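Local coordinates for centrosome-associated zinc finger protein Cp190 (Drosophila melanogaster, PDB 6ER1) that homodimerises through its N-terminal BTB domain and is recruited by insulator DNA-binding proteins to organise chromatin domains and boundaries, at residues K107-A112 / V119-L124. Sequence-based numbering, arbitrary orientation.
Sequences KLLRTA and VLLKLL
Leu121 reaches across to helix 105-115 with its CD2 methyl, which meets Leu109 CD1 at 3.6 Å and Ala112 CB at 3.7 Å. The Leu109 and Leu121 side chains cross at about a right angle; with CG anti to the backbone N (chi1 -177°), the end of Leu109 comes nearer the second helix than its CB direction alone would bring it. Ala112 CB points toward helix 118-124, and this single methyl also takes Leu120 CD2 at 3.9 Å. One turn further along, Leu124 slides past Leu109 in the opposite direction and lays CD1 against the backbone, 3.8 Å from Leu109 CA. With an alanine in place of Leu121, the methyls of Leu109 and Ala112 would probably lose their closest shared partner and a gap would open between the helices. Leu120 and Leu124 also touch Leu98 of strand 97-101, outside the pair, while Thr111, packed against helix 83-95, donates a hydrogen bond from OG1 to Lys107 O (2.9 Å), which also accepts one from Thr111 N, from the opposite face of the carbonyl plane. The segments run roughly antiparallel, at 148°, and their axes approach to 9.4 Å, forming a helical hairpin in the C-terminal part of the BTB/POZ fold. No hydrogen bond links the two segments, so their mutual fit rests on apolar packing, while Tyr105 OH, at the start of helix 105-115, hydrogen-bonds to Leu124 O.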
ATOM      1  N   LYS A 107      -2.989  23.995 -14.580  1.00 12.78           N
ATOM      2  CA  LYS A 107      -3.130  24.048 -13.177  1.00 12.85           C
ATOM      3  C   LYS A 107      -2.539  22.717 -12.617  1.00 11.55           C
ATOM      4  O   LYS A 107      -1.882  22.783 -11.539  1.00 13.13           O
ATOM      5  CB  LYS A 107      -4.608  24.168 -12.766  1.00 15.20           C
ATOM      6  CG  LYS A 107      -4.775  24.650 -11.338  0.50 14.37           C
ATOM      7  CD  LYS A 107      -6.186  25.014 -10.916  0.50 18.36           C
ATOM      8  CE  LYS A 107      -6.173  25.427  -9.452  0.50 22.37           C
ATOM      9  NZ  LYS A 107      -7.496  25.919  -8.971  0.50 20.69           N
ATOM     10  N   LEU A 108      -2.849  21.615 -13.222  1.00 12.10           N
ATOM     11  CA  LEU A 108      -2.317  20.316 -12.746  1.00 11.85           C
ATOM     12  C   LEU A 108      -0.827  20.351 -12.898  1.00 13.49           C
ATOM     13  O   LEU A 108      -0.127  19.819 -11.935  1.00 13.39           O
ATOM     14  CB  LEU A 108      -2.943  19.179 -13.501  1.00 13.05           C
ATOM     15  CG  LEU A 108      -4.394  18.897 -13.102  1.00 14.38           C
ATOM     16  CD1 LEU A 108      -5.044  18.020 -14.174  1.00 16.33           C
ATOM     17  CD2 LEU A 108      -4.464  18.181 -11.744  1.00 16.77           C
ATOM     18  N   LEU A 109      -0.248  20.862 -13.950  1.00 12.22           N
ATOM     19  CA  LEU A 109       1.212  20.937 -14.130  1.00 11.78           C
ATOM     20  C   LEU A 109       1.773  21.820 -13.096  1.00 12.23           C
ATOM     21  O   LEU A 109       2.812  21.418 -12.436  1.00 14.07           O
ATOM     22  CB  LEU A 109       1.548  21.346 -15.528  1.00 14.06           C
ATOM     23  CG  LEU A 109       2.962  21.411 -15.938  1.00 17.47           C
ATOM     24  CD1 LEU A 109       3.728  20.149 -15.574  1.00 19.67           C
ATOM     25  CD2 LEU A 109       3.128  21.728 -17.392  1.00 21.53           C
ATOM     26  N   ARG A 110       1.274  22.991 -12.791  1.00 12.49           N
ATOM     27  CA  ARG A 110       1.794  23.843 -11.753  1.00 12.01           C
ATOM     28  C   ARG A 110       1.683  23.150 -10.397  1.00 11.14           C
ATOM     29  O   ARG A 110       2.646  23.309  -9.563  1.00 13.60           O
ATOM     30  CB  ARG A 110       1.148  25.245 -11.742  1.00 13.14           C
ATOM     31  CG  ARG A 110       1.540  26.058 -12.970  1.00 13.72           C
ATOM     32  CD  ARG A 110       0.912  27.459 -12.971  1.00 14.63           C
ATOM     33  NE  ARG A 110      -0.543  27.489 -13.078  1.00 14.97           N
ATOM     34  CZ  ARG A 110      -1.175  27.463 -14.244  1.00 13.28           C
ATOM     35  NH1 ARG A 110      -0.538  27.412 -15.387  1.00 14.07           N
ATOM     36  NH2 ARG A 110      -2.513  27.547 -14.213  1.00 15.45           N
ATOM     37  N   THR A 111       0.650  22.419 -10.107  1.00 11.26           N
ATOM     38  CA  THR A 111       0.480  21.732  -8.862  1.00 11.83           C
ATOM     39  C   THR A 111       1.579  20.598  -8.803  1.00 11.76           C
ATOM     40  O   THR A 111       2.216  20.475  -7.697  1.00 12.90           O
ATOM     41  CB  THR A 111      -0.886  21.130  -8.676  1.00 13.76           C
ATOM     42  OG1 THR A 111      -1.849  22.229  -8.686  1.00 16.12           O
ATOM     43  CG2 THR A 111      -1.086  20.397  -7.433  1.00 13.59           C
ATOM     44  N   ALA A 112       1.760  19.859  -9.846  1.00 12.17           N
ATOM     45  CA  ALA A 112       2.800  18.755  -9.807  1.00 13.07           C
ATOM     46  C   ALA A 112       4.077  19.439  -9.614  1.00 13.60           C
ATOM     47  O   ALA A 112       4.964  18.792  -8.883  1.00 14.16           O
ATOM     48  CB  ALA A 112       2.753  18.016 -11.099  1.00 14.48           C
ATOM     49  N   VAL A 119       6.939  11.800 -11.059  1.00 12.98           N
ATOM     50  CA  VAL A 119       6.303  10.834 -11.936  1.00 13.76           C
ATOM     51  C   VAL A 119       5.121  11.487 -12.719  1.00 13.56           C
ATOM     52  O   VAL A 119       4.886  11.138 -13.847  1.00 15.34           O
ATOM     53  CB  VAL A 119       5.868   9.556 -11.209  1.00 15.76           C
ATOM     54  CG1 VAL A 119       4.816   9.798 -10.169  1.00 17.16           C
ATOM     55  CG2 VAL A 119       5.521   8.414 -12.155  1.00 19.23           C
ATOM     56  N   LEU A 120       4.436  12.395 -12.065  1.00 12.83           N
ATOM     57  CA  LEU A 120       3.287  13.088 -12.735  1.00 13.46           C
ATOM     58  C   LEU A 120       3.809  14.164 -13.704  1.00 12.72           C
ATOM     59  O   LEU A 120       3.237  14.356 -14.795  1.00 15.05           O
ATOM     60  CB  LEU A 120       2.369  13.668 -11.664  1.00 14.45           C
ATOM     61  CG  LEU A 120       1.159  14.441 -12.225  1.00 16.84           C
ATOM     62  CD1 LEU A 120       0.384  13.538 -13.165  1.00 17.96           C
ATOM     63  CD2 LEU A 120       0.369  14.876 -11.009  1.00 19.39           C
ATOM     64  N   LEU A 121       4.862  14.876 -13.302  1.00 13.83           N
ATOM     65  CA  LEU A 121       5.527  15.818 -14.241  1.00 16.29           C
ATOM     66  C   LEU A 121       5.921  15.143 -15.542  1.00 15.67           C
ATOM     67  O   LEU A 121       5.663  15.665 -16.638  1.00 18.34           O
ATOM     68  CB  LEU A 121       6.779  16.435 -13.589  1.00 18.08           C
ATOM     69  CG  LEU A 121       6.442  17.387 -12.450  1.00 19.26           C
ATOM     70  CD1 LEU A 121       7.606  17.731 -11.529  1.00 19.78           C
ATOM     71  CD2 LEU A 121       5.824  18.653 -12.989  1.00 22.07           C
ATOM     72  N   LYS A 122       6.580  13.999 -15.431  1.00 15.66           N
ATOM     73  CA  LYS A 122       6.995  13.271 -16.605  1.00 17.58           C
ATOM     74  C   LYS A 122       5.791  12.883 -17.472  1.00 15.73           C
ATOM     75  O   LYS A 122       5.828  12.988 -18.700  1.00 18.99           O
ATOM     76  CB  LYS A 122       7.820  12.041 -16.165  1.00 19.65           C
ATOM     77  CG  LYS A 122       9.176  12.447 -15.651  1.00 24.94           C
ATOM     78  CD  LYS A 122      10.060  11.239 -15.392  1.00 34.07           C
ATOM     79  CE  LYS A 122      11.399  11.633 -14.792  1.00 41.55           C
ATOM     80  NZ  LYS A 122      12.043  10.456 -14.156  1.00 53.92           N
ATOM     81  N   LEU A 123       4.720  12.435 -16.835  1.00 14.23           N
ATOM     82  CA  LEU A 123       3.519  12.077 -17.589  1.00 14.11           C
ATOM     83  C   LEU A 123       2.912  13.301 -18.331  1.00 14.84           C
ATOM     84  O   LEU A 123       2.578  13.208 -19.518  1.00 17.13           O
ATOM     85  CB  LEU A 123       2.517  11.441 -16.648  1.00 14.88           C
ATOM     86  CG  LEU A 123       1.181  11.051 -17.295  1.00 16.78           C
ATOM     87  CD1 LEU A 123       1.369  10.078 -18.449  1.00 18.83           C
ATOM     88  CD2 LEU A 123       0.235  10.506 -16.261  1.00 19.06           C
ATOM     89  N   LEU A 124       2.813  14.419 -17.626  1.00 14.99           N
ATOM     90  CA  LEU A 124       2.143  15.621 -18.204  1.00 15.86           C
ATOM     91  C   LEU A 124       2.983  16.203 -19.296  1.00 17.88           C
ATOM     92  O   LEU A 124       2.456  16.842 -20.211  1.00 20.85           O
ATOM     93  CB  LEU A 124       1.927  16.617 -17.102  1.00 15.29           C
ATOM     94  CG  LEU A 124       0.763  16.296 -16.165  1.00 15.03           C
ATOM     95  CD1 LEU A 124       0.838  17.238 -14.985  1.00 16.52           C
ATOM     96  CD2 LEU A 124      -0.590  16.383 -16.837  1.00 17.36           C
TER